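Side-chain contact in acetylxylan esterase (Geobacillus stearothermophilus, PDB 5BN1), which removes acetyl groups from the xylose units of xylan and xylo-oligosaccharides as a serine esterase of the GDSL family, working as a ring-shaped homooctamer: residues A206-E210 / I211-I215. The protein carries 1 engineered substitution. Residues are numbered along the deposited sequence; the frame is centred on the assembly and turned at random.
Sequences AFLRE and IGFEI. Engineered in segment 211-215: I215 (natural residue Trp).
F213 and E214 fold back beside L208 and R209 in a local C-capping contact, a Schellman motif closing helix 197-211, the last helix of this SGNH-hydrolase chain. G212, at a positive phi of 106°, turns the backbone out of the helix. The O of L208 collects the cap: F213 N bonds it at 2.8 Å, while I211 N and G212 N add weak bonds. G212 N also bonds R209 O at 3.1 Å, and I211 N keeps the helical bond to F207 O.

The inner side is apolar. L208 CD2 lies 4.0 Å from F213 CD2, the two side chains lying side by side and packing on helix 37-48. With CG1 of I211 set between backbone N and carbonyl carbon (chi1 63°), its CD1 comes within 3.7 Å of F207 CE1. The engineered I215, tryptophan in the natural enzyme, brings its CD1 to 4.3 Å from L208 CD1.

Outside, R209 and E214 extend in the same direction, their CG atoms 3.8 Å apart, and end in a salt bridge. R209 NE meets OE2 of E214 at 2.9 Å from above the carboxylate plane, with a bent N-H...O angle of 131°. An alanine at E214 would probably leave R209 NE without this carboxylate and the long arginine chain without the CG it lies against, freer to turn. The backbone N of E214 bonds S218 OG of a second subunit. The chemistry is thus divided: backbone bonds and apolar packing close the helix end, while a tilted ion pair joins its outer face to the departing tail.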
loop_
_atom_site.group_PDB
_atom_site.type_symbol
_atom_site.label_atom_id
_atom_site.label_comp_id
_atom_site.label_asym_id
_atom_site.label_seq_id
_atom_site.Cartn_x
_atom_site.Cartn_y
_atom_site.Cartn_z
ATOM N N ALA A 206 1.590 -11.971 -36.948
ATOM C CA ALA A 206 0.521 -12.726 -37.714
ATOM C C ALA A 206 -0.632 -11.862 -38.013
ATOM O O ALA A 206 -1.195 -11.960 -39.193
ATOM C CB ALA A 206 0.142 -13.948 -36.918
ATOM N N PHE A 207 -1.098 -11.018 -37.130
ATOM C CA PHE A 207 -2.177 -10.065 -37.360
ATOM C C PHE A 207 -1.804 -9.148 -38.519
ATOM O O PHE A 207 -2.610 -8.944 -39.472
ATOM C CB PHE A 207 -2.564 -9.355 -36.130
ATOM C CG PHE A 207 -3.672 -8.399 -36.342
ATOM C CD1 PHE A 207 -3.445 -7.096 -36.762
ATOM C CD2 PHE A 207 -4.992 -8.814 -36.125
ATOM C CE1 PHE A 207 -4.491 -6.229 -36.980
ATOM C CE2 PHE A 207 -6.033 -7.938 -36.335
ATOM C CZ PHE A 207 -5.773 -6.643 -36.755
ATOM N N LEU A 208 -0.631 -8.513 -38.381
ATOM C CA LEU A 208 -0.220 -7.561 -39.377
ATOM C C LEU A 208 -0.142 -8.146 -40.772
ATOM O O LEU A 208 -0.577 -7.467 -41.771
ATOM C CB LEU A 208 1.120 -6.909 -38.938
ATOM C CG LEU A 208 1.018 -5.930 -37.772
ATOM C CD1 LEU A 208 2.355 -5.626 -37.159
ATOM C CD2 LEU A 208 0.313 -4.621 -38.125
ATOM N N ARG A 209 0.347 -9.347 -40.887
ATOM C CA ARG A 209 0.486 -10.028 -42.172
ATOM C C ARG A 209 -0.895 -10.074 -42.829
ATOM O O ARG A 209 -1.097 -9.743 -44.022
ATOM C CB ARG A 209 1.099 -11.351 -41.985
ATOM C CG ARG A 209 1.202 -12.128 -43.309
ATOM C CD ARG A 209 1.510 -13.556 -43.027
ATOM N NE ARG A 209 2.026 -14.355 -44.102
ATOM C CZ ARG A 209 2.182 -15.687 -44.035
ATOM N NH1 ARG A 209 1.861 -16.381 -42.911
ATOM N NH2 ARG A 209 2.686 -16.347 -45.091
ATOM N N GLU A 210 -1.915 -10.465 -42.056
ATOM C CA GLU A 210 -3.262 -10.650 -42.636
ATOM C C GLU A 210 -3.914 -9.335 -43.041
ATOM O O GLU A 210 -4.735 -9.333 -44.027
ATOM C CB GLU A 210 -4.145 -11.396 -41.655
ATOM C CG GLU A 210 -5.564 -11.673 -42.164
ATOM C CD GLU A 210 -5.639 -12.649 -43.334
ATOM O OE1 GLU A 210 -4.602 -13.231 -43.814
ATOM O OE2 GLU A 210 -6.875 -12.858 -43.743
ATOM N N ILE A 211 -3.531 -8.202 -42.435
ATOM C CA ILE A 211 -4.049 -6.912 -42.854
ATOM C C ILE A 211 -3.180 -6.210 -43.910
ATOM O O ILE A 211 -3.550 -5.060 -44.232
ATOM C CB ILE A 211 -4.429 -5.958 -41.742
ATOM C CG1 ILE A 211 -3.192 -5.555 -40.859
ATOM C CG2 ILE A 211 -5.567 -6.536 -40.842
ATOM C CD1 ILE A 211 -3.480 -4.354 -40.055
ATOM N N GLY A 212 -2.108 -6.818 -44.336
ATOM C CA GLY A 212 -1.268 -6.491 -45.493
ATOM C C GLY A 212 0.054 -5.868 -45.114
ATOM O O GLY A 212 0.754 -5.349 -46.016
ATOM N N PHE A 213 0.507 -5.978 -43.867
ATOM C CA PHE A 213 1.891 -5.558 -43.519
ATOM C C PHE A 213 2.649 -6.823 -43.119
ATOM O O PHE A 213 2.526 -7.301 -41.962
ATOM C CB PHE A 213 1.833 -4.627 -42.384
ATOM C CG PHE A 213 3.173 -4.131 -41.811
ATOM C CD1 PHE A 213 4.369 -4.389 -42.479
ATOM C CD2 PHE A 213 3.191 -3.440 -40.571
ATOM C CE1 PHE A 213 5.599 -3.967 -41.918
ATOM C CE2 PHE A 213 4.420 -2.998 -40.035
ATOM C CZ PHE A 213 5.582 -3.304 -40.716
ATOM N N GLU A 214 3.498 -7.269 -43.978
ATOM C CA GLU A 214 4.164 -8.527 -43.750
ATOM C C GLU A 214 5.605 -8.240 -43.313
ATOM O O GLU A 214 6.342 -7.553 -43.997
ATOM C CB GLU A 214 4.101 -9.432 -45.025
ATOM C CG GLU A 214 4.550 -10.847 -44.704
ATOM C CD GLU A 214 4.373 -11.836 -45.849
ATOM O OE1 GLU A 214 4.463 -11.368 -47.010
ATOM O OE2 GLU A 214 4.168 -13.066 -45.587
ATOM N N ILE A 215 5.972 -8.648 -42.109
ATOM C CA ILE A 215 7.356 -8.523 -41.615
ATOM C C ILE A 215 8.052 -9.850 -41.946
ATOM O O ILE A 215 7.616 -10.960 -41.546
ATOM C CB ILE A 215 7.321 -8.270 -40.119
ATOM C CG1 ILE A 215 6.591 -6.984 -39.881
ATOM C CG2 ILE A 215 8.709 -8.549 -39.491
ATOM C CD1 ILE A 215 6.330 -6.663 -38.430
#